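Local coordinates for protein truncated hemoglobin 4 (PDB 6BME) that binds heme b in the globin domain of a longer 2-on-2 truncated hemoglobin, a hexacoordinate form with lysine as an axial ligand, and probably binds oxygen, at residues G36-M39 / V40-I43; H59-G62 / K63-V66; L117-P120 / E121-K124. All coordinates share one frame; numbering follows the deposited sequence.

Contact 1 of 3, residues G36-M39 / V40-I43. With HEM (protoporphyrin IX containing Fe), chain C.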
# COMPACT_ATOMS: atom_id res chain seq x y z
N GLY A 36 -14.71 -8.74 4.13
CA GLY A 36 -15.41 -8.02 5.17
C GLY A 36 -15.04 -6.56 5.32
O GLY A 36 -15.67 -5.86 6.13
N VAL A 37 -14.05 -6.07 4.59
CA VAL A 37 -13.69 -4.65 4.63
C VAL A 37 -14.54 -3.89 3.62
O VAL A 37 -14.48 -4.17 2.41
CB VAL A 37 -12.20 -4.42 4.36
CG1 VAL A 37 -11.87 -2.96 4.64
CG2 VAL A 37 -11.35 -5.35 5.21
N ASP A 38 -15.30 -2.91 4.10
CA ASP A 38 -16.19 -2.16 3.23
C ASP A 38 -15.38 -1.39 2.19
O ASP A 38 -14.22 -1.05 2.39
CB ASP A 38 -17.05 -1.19 4.07
CG ASP A 38 -16.28 0.04 4.51
OD1 ASP A 38 -16.19 0.99 3.70
OD2 ASP A 38 -15.77 0.06 5.65
N MET A 39 -16.03 -1.10 1.06
CA MET A 39 -15.32 -0.56 -0.10
C MET A 39 -14.87 0.88 0.11
O MET A 39 -13.88 1.31 -0.49
CB MET A 39 -16.22 -0.65 -1.34
CG MET A 39 -15.50 -0.39 -2.65
SD MET A 39 -14.70 -1.88 -3.29
CE MET A 39 -16.15 -2.80 -3.83
N VAL A 40 -15.59 1.64 0.93
CA VAL A 40 -15.18 3.01 1.20
C VAL A 40 -13.85 3.01 1.95
O VAL A 40 -12.90 3.70 1.58
CB VAL A 40 -16.28 3.77 1.96
CG1 VAL A 40 -15.79 5.14 2.42
CG2 VAL A 40 -17.53 3.92 1.09
N THR A 41 -13.77 2.19 3.00
CA THR A 41 -12.51 2.04 3.73
C THR A 41 -11.38 1.60 2.80
O THR A 41 -10.26 2.11 2.91
CB THR A 41 -12.71 1.03 4.86
OG1 THR A 41 -13.73 1.51 5.76
CG2 THR A 41 -11.42 0.81 5.61
N LEU A 42 -11.66 0.66 1.89
CA LEU A 42 -10.60 0.13 1.03
C LEU A 42 -10.12 1.19 0.05
O LEU A 42 -8.91 1.37 -0.14
CB LEU A 42 -11.10 -1.10 0.27
CG LEU A 42 -11.18 -2.40 1.07
CD1 LEU A 42 -11.55 -3.56 0.16
CD2 LEU A 42 -9.86 -2.65 1.77
N ILE A 43 -11.05 1.88 -0.61
CA ILE A 43 -10.66 2.94 -1.54
C ILE A 43 -9.88 4.02 -0.80
O ILE A 43 -8.86 4.52 -1.30
CB ILE A 43 -11.90 3.51 -2.25
CG1 ILE A 43 -12.53 2.44 -3.13
CG2 ILE A 43 -11.54 4.74 -3.09
CD1 ILE A 43 -11.59 1.88 -4.18
CHA HEM C . -5.67 -0.57 6.35
CHB HEM C . -1.90 1.70 4.36
CHC HEM C . 0.28 -2.59 3.88
CHD HEM C . -4.06 -4.67 4.26
C1A HEM C . -4.87 0.46 5.91
C2A HEM C . -5.12 1.89 5.96
C3A HEM C . -4.06 2.50 5.39
C4A HEM C . -3.11 1.49 4.97
CMA HEM C . -3.81 4.01 5.19
CAA HEM C . -6.37 2.60 6.56
CBA HEM C . -7.66 2.19 5.86
CGA HEM C . -8.85 3.03 6.29
O1A HEM C . -9.22 3.02 7.50
O2A HEM C . -9.44 3.70 5.38
C1B HEM C . -0.92 0.74 4.18
C2B HEM C . 0.49 0.97 3.96
C3B HEM C . 1.08 -0.23 3.85
C4B HEM C . 0.06 -1.24 3.96
CMB HEM C . 1.19 2.35 3.92
CAB HEM C . 2.57 -0.59 3.59
CBB HEM C . 3.44 0.24 3.03
C1C HEM C . -0.72 -3.53 3.85
C2C HEM C . -0.57 -4.90 3.48
C3C HEM C . -1.76 -5.49 3.55
C4C HEM C . -2.72 -4.50 4.00
CMC HEM C . 0.76 -5.55 3.04
CAC HEM C . -2.03 -6.97 3.21
CBC HEM C . -3.17 -7.34 2.62
C1D HEM C . -4.85 -3.76 4.94
C2D HEM C . -6.18 -4.00 5.46
C3D HEM C . -6.62 -2.87 6.03
C4D HEM C . -5.59 -1.87 5.89
CMD HEM C . -6.94 -5.33 5.35
CAD HEM C . -7.99 -2.61 6.70
CBD HEM C . -8.01 -3.17 8.12
CGD HEM C . -9.39 -2.92 8.68
O1D HEM C . -9.96 -1.83 8.43
O2D HEM C . -9.90 -3.81 9.40
NA HEM C . -3.65 0.26 5.29
NB HEM C . -1.15 -0.62 4.17
NC HEM C . -2.04 -3.32 4.17
ND HEM C . -4.51 -2.44 5.22
FE HEM C . -2.84 -1.54 4.69
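The N-terminal cap of helix 39-53, which carries the heme ligand Lys45, is built here by Asp38 bonded to Thr41 and by Val37 folded against Leu42. Asp38 is the N-cap residue, and its two carboxylate oxygens take separate donors from the same threonine. OD1 of Asp38 accepts from N of Thr41 at 2.8 Å, a nearly straight bond (170° at the hydrogen) that comes in from above the carboxylate plane. OD2 of Asp38 receives the hydroxyl OG1 of Thr41 at 2.5 Å on its syn side. The chi1 of 77° sets CG of Asp38 between its own backbone N and carbonyl carbon, and this bends the carboxylate back over the first turn; gripped at both oxygens, it has little freedom to rotate. Nearby amide dipoles at this helix end would probably stabilise its negative charge.

One residue earlier, CG1 of Val37 meets CD2 of Leu42 at 3.5 Å, the two side chains crossing at about a right angle. Leu42 also packs on Tyr21 of helix 10-25. The first backbone bonds of the helix run from Leu42 N to Asp38 O (3.1 Å) and from Ile43 N to Met39 O (2.9 Å). On the side facing the cofactor, CG2 of Thr41 lies 3.5 Å from the propionate carbon CGA of the heme. A capping bond from an N-cap aspartate to the third helical residue, flanked by a hydrophobic staple between the residue before the cap and the fourth helical one, is a classic way to begin a helix.

Contact 2 of 3, residues H59-G62 / K63-V66. With HEM (protoporphyrin IX containing Fe), chain C; SO4 (sulfate ion), chain D.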
# COMPACT_ATOMS: atom_id res chain seq x y z
N HIS A 59 -0.25 13.32 8.58
CA HIS A 59 -0.46 12.77 9.91
C HIS A 59 -0.38 11.25 9.93
O HIS A 59 -1.09 10.59 10.69
CB HIS A 59 -1.80 13.24 10.47
CG HIS A 59 -1.93 14.73 10.53
ND1 HIS A 59 -2.58 15.46 9.55
CD2 HIS A 59 -1.48 15.64 11.42
CE1 HIS A 59 -2.53 16.74 9.85
NE2 HIS A 59 -1.87 16.88 10.98
N TYR A 60 0.48 10.68 9.09
CA TYR A 60 0.55 9.24 8.94
C TYR A 60 2.01 8.82 9.02
O TYR A 60 2.81 9.19 8.16
CB TYR A 60 -0.07 8.81 7.61
CG TYR A 60 -0.36 7.34 7.53
CD1 TYR A 60 -1.29 6.75 8.38
CD2 TYR A 60 0.30 6.54 6.62
CE1 TYR A 60 -1.56 5.43 8.31
CE2 TYR A 60 0.03 5.21 6.53
CZ TYR A 60 -0.89 4.65 7.38
OH TYR A 60 -1.13 3.32 7.30
N HIS A 61 2.35 8.05 10.05
CA HIS A 61 3.73 7.67 10.30
C HIS A 61 3.80 6.18 10.61
O HIS A 61 2.78 5.49 10.67
CB HIS A 61 4.32 8.51 11.45
CG HIS A 61 4.15 9.98 11.26
ND1 HIS A 61 4.84 10.69 10.30
CD2 HIS A 61 3.35 10.87 11.89
CE1 HIS A 61 4.48 11.97 10.36
NE2 HIS A 61 3.58 12.10 11.32
N GLY A 62 5.03 5.68 10.80
CA GLY A 62 5.22 4.25 11.00
C GLY A 62 4.36 3.70 12.13
O GLY A 62 3.79 2.62 12.01
N LYS A 63 4.24 4.45 13.22
CA LYS A 63 3.43 3.96 14.33
C LYS A 63 1.96 3.81 13.92
O LYS A 63 1.29 2.87 14.37
CB LYS A 63 3.58 4.88 15.55
CG LYS A 63 3.20 6.33 15.31
CD LYS A 63 3.77 7.24 16.41
CE LYS A 63 3.34 8.68 16.22
NZ LYS A 63 3.71 9.52 17.39
N ASP A 64 1.46 4.69 13.06
CA ASP A 64 0.09 4.54 12.57
C ASP A 64 -0.04 3.32 11.66
O ASP A 64 -1.06 2.62 11.70
CB ASP A 64 -0.34 5.82 11.84
CG ASP A 64 -0.14 7.06 12.68
OD1 ASP A 64 -0.86 7.22 13.69
OD2 ASP A 64 0.74 7.87 12.35
N ILE A 65 0.98 3.04 10.85
CA ILE A 65 0.95 1.83 10.03
C ILE A 65 0.88 0.60 10.92
O ILE A 65 0.11 -0.34 10.64
CB ILE A 65 2.17 1.78 9.10
CG1 ILE A 65 2.12 2.95 8.10
CG2 ILE A 65 2.22 0.43 8.38
CD1 ILE A 65 3.41 3.19 7.38
N VAL A 66 1.66 0.57 12.01
CA VAL A 66 1.62 -0.59 12.90
C VAL A 66 0.25 -0.72 13.55
O VAL A 66 -0.36 -1.80 13.55
CB VAL A 66 2.73 -0.52 13.95
CG1 VAL A 66 2.64 -1.75 14.83
CG2 VAL A 66 4.10 -0.45 13.29
CHA HEM C . -5.67 -0.57 6.35
CHB HEM C . -1.90 1.70 4.36
CHC HEM C . 0.28 -2.59 3.88
CHD HEM C . -4.06 -4.67 4.26
C1A HEM C . -4.87 0.46 5.91
C2A HEM C . -5.12 1.89 5.96
C3A HEM C . -4.06 2.50 5.39
C4A HEM C . -3.11 1.49 4.97
CMA HEM C . -3.81 4.01 5.19
CAA HEM C . -6.37 2.60 6.56
CBA HEM C . -7.66 2.19 5.86
CGA HEM C . -8.85 3.03 6.29
O1A HEM C . -9.22 3.02 7.50
O2A HEM C . -9.44 3.70 5.38
C1B HEM C . -0.92 0.74 4.18
C2B HEM C . 0.49 0.97 3.96
C3B HEM C . 1.08 -0.23 3.85
C4B HEM C . 0.06 -1.24 3.96
CMB HEM C . 1.19 2.35 3.92
CAB HEM C . 2.57 -0.59 3.59
CBB HEM C . 3.44 0.24 3.03
C1C HEM C . -0.72 -3.53 3.85
C2C HEM C . -0.57 -4.90 3.48
C3C HEM C . -1.76 -5.49 3.55
C4C HEM C . -2.72 -4.50 4.00
CMC HEM C . 0.76 -5.55 3.04
CAC HEM C . -2.03 -6.97 3.21
CBC HEM C . -3.17 -7.34 2.62
C1D HEM C . -4.85 -3.76 4.94
C2D HEM C . -6.18 -4.00 5.46
C3D HEM C . -6.62 -2.87 6.03
C4D HEM C . -5.59 -1.87 5.89
CMD HEM C . -6.94 -5.33 5.35
CAD HEM C . -7.99 -2.61 6.70
CBD HEM C . -8.01 -3.17 8.12
CGD HEM C . -9.39 -2.92 8.68
O1D HEM C . -9.96 -1.83 8.43
O2D HEM C . -9.90 -3.81 9.40
NA HEM C . -3.65 0.26 5.29
NB HEM C . -1.15 -0.62 4.17
NC HEM C . -2.04 -3.32 4.17
ND HEM C . -4.51 -2.44 5.22
FE HEM C . -2.84 -1.54 4.69
S SO4 D . -3.06 12.53 5.92
O1 SO4 D . -2.32 13.47 5.09
O2 SO4 D . -4.16 13.23 6.58
O3 SO4 D . -2.18 11.99 6.96
O4 SO4 D . -3.58 11.46 5.07
O HOH W 1 -2.54 2.18 9.04
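Tyr60 leans across Asp64 and Ile65 at the start of helix 62-75, the helix that supplies the axial heme ligand His69. With His61 as the N-cap, Tyr60 and Ile65 occupy the two positions of a hydrophobic staple. CG of Tyr60 stands opposite the backbone N (chi1 -165°), which carries the ring along the helix start toward the heme. CB of Tyr60 lies beside O3 of a sulfate ion. Further out, CD1 of Tyr60 rests 3.7 Å from CB of Asp64, and the ring and the carboxylate, pointing in opposite directions, have planes only 19° apart. On the other branch, CE2 of Tyr60 touches CG1 of Ile65 at 3.5 Å, the side chains crossing roughly perpendicularly. CZ of Tyr60 reaches the heme methyl CMA at 3.7 Å, and OH of Tyr60 lies 3.4 Å from the meso carbon CHB. A water in the plane of the ring sits 2.5 Å from that same OH of Tyr60 and donates to O of Asp64 at 3.1 Å, so the hydroxyl is tied back to the helix backbone.

Asp64, the third helical residue, adds a polar clasp: its OD2 accepts from N of His61 at 2.8 Å with its anti lone pair. This is the half of a capping box in which the side chain inside the helix binds the N-cap amide. Tyr52 of helix 39-53 meets the tyrosine ring edge-to-face. At the outer end, N of His59 donates to O3 of the sulfate, probably from the crystallisation liquor, at 2.8 Å and 156°.

Contact 3 of 3, residues L117-P120 / E121-K124. With HEM (protoporphyrin IX containing Fe), chain C.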
# COMPACT_ATOMS: atom_id res chain seq x y z
N LEU A 117 8.26 -3.05 9.54
CA LEU A 117 7.09 -3.06 10.42
C LEU A 117 6.14 -4.21 10.11
O LEU A 117 5.16 -4.40 10.85
CB LEU A 117 6.33 -1.74 10.31
CG LEU A 117 7.17 -0.46 10.35
CD1 LEU A 117 6.34 0.75 9.97
CD2 LEU A 117 7.84 -0.27 11.71
N PHE A 118 6.37 -4.94 9.03
CA PHE A 118 5.55 -6.09 8.67
C PHE A 118 6.28 -7.40 8.93
O PHE A 118 5.83 -8.45 8.47
CB PHE A 118 5.09 -5.97 7.22
CG PHE A 118 4.07 -4.89 7.03
CD1 PHE A 118 4.46 -3.57 6.89
CD2 PHE A 118 2.70 -5.19 7.08
CE1 PHE A 118 3.51 -2.55 6.75
CE2 PHE A 118 1.75 -4.19 6.94
CZ PHE A 118 2.16 -2.86 6.78
N ASP A 119 7.37 -7.35 9.69
CA ASP A 119 8.08 -8.55 10.10
C ASP A 119 7.37 -9.17 11.31
O ASP A 119 7.39 -8.60 12.40
CB ASP A 119 9.54 -8.21 10.44
CG ASP A 119 10.36 -9.42 10.82
OD1 ASP A 119 9.81 -10.52 11.06
OD2 ASP A 119 11.60 -9.27 10.88
N PRO A 120 6.76 -10.35 11.15
CA PRO A 120 6.01 -10.94 12.27
C PRO A 120 6.87 -11.23 13.48
O PRO A 120 6.33 -11.30 14.59
CB PRO A 120 5.45 -12.24 11.66
CG PRO A 120 5.50 -12.01 10.16
CD PRO A 120 6.72 -11.19 9.95
N GLU A 121 8.18 -11.39 13.33
CA GLU A 121 9.03 -11.66 14.49
C GLU A 121 9.02 -10.51 15.48
O GLU A 121 9.36 -10.71 16.65
CB GLU A 121 10.45 -11.98 14.04
CG GLU A 121 10.56 -13.30 13.27
CD GLU A 121 10.68 -14.52 14.18
OE1 GLU A 121 11.32 -15.51 13.77
OE2 GLU A 121 10.14 -14.49 15.32
N ARG A 122 8.62 -9.31 15.06
CA ARG A 122 8.53 -8.15 15.93
C ARG A 122 7.27 -8.14 16.81
O ARG A 122 7.16 -7.27 17.68
CB ARG A 122 8.60 -6.87 15.09
CG ARG A 122 9.96 -6.68 14.41
CD ARG A 122 10.08 -5.33 13.74
NE ARG A 122 11.48 -4.96 13.52
CZ ARG A 122 12.17 -5.23 12.41
NH1 ARG A 122 13.44 -4.86 12.31
NH2 ARG A 122 11.58 -5.86 11.40
N TYR A 123 6.35 -9.09 16.63
CA TYR A 123 5.07 -9.09 17.32
C TYR A 123 4.95 -10.32 18.21
O TYR A 123 5.58 -11.34 17.94
CB TYR A 123 3.91 -9.04 16.30
CG TYR A 123 3.90 -7.79 15.46
CD1 TYR A 123 4.79 -7.64 14.39
CD2 TYR A 123 3.02 -6.75 15.73
CE1 TYR A 123 4.79 -6.48 13.61
CE2 TYR A 123 3.02 -5.59 14.96
CZ TYR A 123 3.90 -5.47 13.90
OH TYR A 123 3.89 -4.32 13.14
N LYS A 124 4.14 -10.23 19.27
CA LYS A 124 3.88 -11.35 20.16
C LYS A 124 2.45 -11.86 19.98
O LYS A 124 1.61 -11.20 19.37
CB LYS A 124 4.12 -10.96 21.62
CG LYS A 124 5.52 -10.48 21.95
CD LYS A 124 6.48 -11.65 22.05
CE LYS A 124 7.78 -11.25 22.73
NZ LYS A 124 8.39 -10.05 22.09
CHA HEM C . -5.67 -0.57 6.35
CHB HEM C . -1.90 1.70 4.36
CHC HEM C . 0.28 -2.59 3.88
CHD HEM C . -4.06 -4.67 4.26
C1A HEM C . -4.87 0.46 5.91
C2A HEM C . -5.12 1.89 5.96
C3A HEM C . -4.06 2.50 5.39
C4A HEM C . -3.11 1.49 4.97
CMA HEM C . -3.81 4.01 5.19
CAA HEM C . -6.37 2.60 6.56
CBA HEM C . -7.66 2.19 5.86
CGA HEM C . -8.85 3.03 6.29
O1A HEM C . -9.22 3.02 7.50
O2A HEM C . -9.44 3.70 5.38
C1B HEM C . -0.92 0.74 4.18
C2B HEM C . 0.49 0.97 3.96
C3B HEM C . 1.08 -0.23 3.85
C4B HEM C . 0.06 -1.24 3.96
CMB HEM C . 1.19 2.35 3.92
CAB HEM C . 2.57 -0.59 3.59
CBB HEM C . 3.44 0.24 3.03
C1C HEM C . -0.72 -3.53 3.85
C2C HEM C . -0.57 -4.90 3.48
C3C HEM C . -1.76 -5.49 3.55
C4C HEM C . -2.72 -4.50 4.00
CMC HEM C . 0.76 -5.55 3.04
CAC HEM C . -2.03 -6.97 3.21
CBC HEM C . -3.17 -7.34 2.62
C1D HEM C . -4.85 -3.76 4.94
C2D HEM C . -6.18 -4.00 5.46
C3D HEM C . -6.62 -2.87 6.03
C4D HEM C . -5.59 -1.87 5.89
CMD HEM C . -6.94 -5.33 5.35
CAD HEM C . -7.99 -2.61 6.70
CBD HEM C . -8.01 -3.17 8.12
CGD HEM C . -9.39 -2.92 8.68
O1D HEM C . -9.96 -1.83 8.43
O2D HEM C . -9.90 -3.81 9.40
NA HEM C . -3.65 0.26 5.29
NB HEM C . -1.15 -0.62 4.17
NC HEM C . -2.04 -3.32 4.17
ND HEM C . -4.51 -2.44 5.22
FE HEM C . -2.84 -1.54 4.69
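Tyr123 folds back to Leu117, and Asp119 gathers Glu121 and Arg122 about a tight turn. Among the hydrogen bonds, OH of Tyr123 donates to O of Leu117 at 2.6 Å, in the carbonyl plane. The carbonyl oxygens of Asp119 and Pro120 also lie at the edge of this ring, near its plane. A phenylalanine here would probably leave the carbonyl of Leu117 without this donor and the ring less firmly fixed against the turn. Two backbone bonds follow one another: Arg122 N to Asp119 O (3.0 Å) and Tyr123 N to Pro120 O (3.0 Å). OD1 of Asp119 accepts from N of Glu121 at 2.9 Å, from above the carboxylate plane.

The charged contact is looser: OD2 of Asp119 is 3.4 Å from NH2 of Arg122 but well out of the guanidinium plane, so no N-H points at it and the salt bridge rests on charge; the two planes stand 82° apart.

As for aromatic contact, CZ of Phe118 approaches the heme meso carbon CHC at 3.5 Å, and its ring meets His69 edge-to-face. Overlapping i to i+3 turns beginning at an aspartate-proline pair, with the aspartate side chain bonded two residues ahead, make an Asx turn opening a short 3-10 turn.

Overall arrangement
The three contacts follow in series along the chain and approach one heme from different parts of the globin fold. Contacts 1 and 2 each build the start of a helix with a hydrophobic staple, on the successive helices bearing the axial ligands Lys45 and His69; their centres are 19 Å apart and they do not touch. Contact 3, about 25 Å from contact 1 between centres, lies after helix 101-114 and packs directly on contact 2: CG1 of Val66 is 3.3 Å from OH of Tyr123, and CG2 of Ile65 is 3.6 Å from CE1 of Phe118. Thr41, Tyr60 and Phe118 are the heme-pocket residues contributed by contacts 1, 2 and 3.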